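Local coordinates for peptide methionine sulfoxide reductase msrA/msrB (Neisseria gonorrhoeae, PDB 2H30), which reduces methionine sulfoxide in proteins and carries an N-terminal thioredoxin-like domain that can use electrons from DsbD to reduce its downstream methionine sulfoxide reductase domains, at residues K44-W49 with L74-S79. The protein carries 2 engineered substitutions. Numbering follows the deposited sequence.
Sequences KFWASW and LITVAS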
# COMPACT_ATOMS: atom_id res chain seq x y z
N LYS A 44 -1.06 1.01 -0.64
CA LYS A 44 -2.33 0.83 0.13
C LYS A 44 -1.97 0.46 1.58
O LYS A 44 -1.29 -0.58 1.76
CB LYS A 44 -3.13 -0.33 -0.45
CG LYS A 44 -4.49 -0.45 0.29
CD LYS A 44 -5.29 -1.60 -0.25
CE LYS A 44 -6.79 -1.30 0.15
NZ LYS A 44 -7.60 -2.14 -0.67
N PHE A 45 -2.43 1.28 2.54
CA PHE A 45 -2.25 0.99 3.98
C PHE A 45 -3.50 0.29 4.46
O PHE A 45 -4.63 0.74 4.18
CB PHE A 45 -2.08 2.30 4.76
CG PHE A 45 -0.81 3.02 4.41
CD1 PHE A 45 -0.75 3.86 3.30
CD2 PHE A 45 0.33 2.79 5.15
CE1 PHE A 45 0.48 4.50 2.99
CE2 PHE A 45 1.55 3.44 4.87
CZ PHE A 45 1.64 4.30 3.79
N TRP A 46 -3.30 -0.76 5.24
CA TRP A 46 -4.42 -1.56 5.73
C TRP A 46 -4.08 -2.24 7.05
O TRP A 46 -2.93 -2.18 7.51
CB TRP A 46 -4.83 -2.59 4.66
CG TRP A 46 -3.79 -3.63 4.34
CD1 TRP A 46 -2.70 -3.47 3.50
CD2 TRP A 46 -3.80 -5.00 4.74
NE1 TRP A 46 -2.00 -4.69 3.41
CE2 TRP A 46 -2.65 -5.61 4.20
CE3 TRP A 46 -4.63 -5.73 5.60
CZ2 TRP A 46 -2.35 -6.95 4.38
CZ3 TRP A 46 -4.31 -7.08 5.81
CH2 TRP A 46 -3.18 -7.68 5.23
N ALA A 47 -5.10 -2.88 7.65
CA ALA A 47 -4.95 -3.66 8.87
C ALA A 47 -5.82 -4.88 8.82
O ALA A 47 -6.90 -4.86 8.21
CB ALA A 47 -5.31 -2.84 10.09
N SER A 48 -5.36 -5.88 9.56
CA SER A 48 -6.06 -7.20 9.61
C SER A 48 -7.46 -7.07 10.22
O SER A 48 -8.33 -7.89 9.92
CB SER A 48 -5.25 -8.20 10.42
OG SER A 48 -5.17 -7.77 11.77
N TRP A 49 -7.67 -6.05 11.05
CA TRP A 49 -8.94 -5.92 11.77
C TRP A 49 -10.00 -5.18 10.99
O TRP A 49 -11.11 -4.95 11.53
CB TRP A 49 -8.74 -5.27 13.17
CG TRP A 49 -7.84 -4.09 13.20
CD1 TRP A 49 -6.58 -4.06 13.73
CD2 TRP A 49 -8.13 -2.75 12.75
NE1 TRP A 49 -6.05 -2.77 13.62
CE2 TRP A 49 -6.98 -1.95 13.05
CE3 TRP A 49 -9.24 -2.15 12.14
CZ2 TRP A 49 -6.94 -0.58 12.72
CZ3 TRP A 49 -9.20 -0.79 11.84
CH2 TRP A 49 -8.05 -0.03 12.15
N LEU A 74 2.92 -1.15 -7.37
CA LEU A 74 1.78 -1.24 -6.44
C LEU A 74 2.18 -2.12 -5.27
O LEU A 74 2.60 -3.29 -5.43
CB LEU A 74 0.60 -1.88 -7.16
CG LEU A 74 -0.48 -0.92 -7.49
CD1 LEU A 74 -1.54 -1.65 -8.29
CD2 LEU A 74 -1.14 -0.41 -6.24
N ILE A 75 2.14 -1.50 -4.09
CA ILE A 75 2.45 -2.25 -2.88
C ILE A 75 1.45 -1.97 -1.77
O ILE A 75 0.69 -1.00 -1.85
CB ILE A 75 3.88 -1.97 -2.40
CG1 ILE A 75 3.97 -0.54 -1.97
CG2 ILE A 75 4.93 -2.32 -3.51
CD1 ILE A 75 5.22 -0.27 -1.17
N THR A 76 1.42 -2.84 -0.77
CA THR A 76 0.55 -2.56 0.38
C THR A 76 1.44 -2.57 1.63
O THR A 76 2.51 -3.19 1.62
CB THR A 76 -0.60 -3.58 0.54
OG1 THR A 76 -0.11 -4.80 1.12
CG2 THR A 76 -1.26 -3.82 -0.85
N VAL A 77 0.97 -1.89 2.66
CA VAL A 77 1.69 -1.81 3.94
C VAL A 77 0.74 -2.19 5.07
O VAL A 77 -0.31 -1.56 5.24
CB VAL A 77 2.18 -0.43 4.19
CG1 VAL A 77 2.80 -0.33 5.62
CG2 VAL A 77 3.26 -0.07 3.13
N ALA A 78 1.18 -3.19 5.85
CA ALA A 78 0.54 -3.49 7.14
C ALA A 78 1.56 -3.10 8.20
O ALA A 78 2.75 -3.12 7.93
CB ALA A 78 0.19 -4.94 7.29
N SER A 79 1.06 -2.73 9.37
CA SER A 79 1.91 -2.07 10.40
C SER A 79 1.78 -2.80 11.73
O SER A 79 1.01 -2.35 12.59
CB SER A 79 1.56 -0.58 10.51
OG SER A 79 1.80 0.09 9.27
O HOH W 1 -1.75 -2.85 9.87
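T76 OG1 is held by two hydrogen bonds: the indole NE1 of W46 donates to it over 3.0 Å, and the carbonyl of P104, just before strand 105-107, is its second partner. The indole N-H meets the hydroxyl at the ring edge, with the oxygen lying 15° out of the ring plane. This reach depends on W46 chi1 of 65°, which sets CG between the backbone N and the carbonyl carbon and swings the indole obliquely across T76, where CD1 comes within 3.6 Å of T76 CB. The methyl of A78 adds an apolar contact with the same indole, its CB 4.3 Å from W46 CE2. Beneath these side chains the backbones run parallel. K44 pairs through its N with I75 O (2.9 Å) and through its O with V77 N (2.8 Å), and W46 N then closes on V77 O at 3.1 Å. Where the two backbones draw apart, a water takes over, donating to W46 O and accepting from S79 N, so both backbone groups remain bonded across the gap. On the other face of the sheet from K44 and T76, F45 and V77 lie side by side, with ring atom CD2 of F45 3.8 Å from V77 CB. The aliphatic base of K44 touches T76, but its extended chain, CG anti to the backbone N at -176°, carries NZ away to a salt bridge with E56. The pairing joins the two strands of the beta-alpha-beta unit 41-45, 51-64, 73-78 at the centre of the thioredoxin fold. The indole of W46 packs against helix 51-64 through L57 and helix 90-95 through W94, and touches C53 of the probable CxxC redox motif, while strands 124-128 and 105-107 flank the pair on either side.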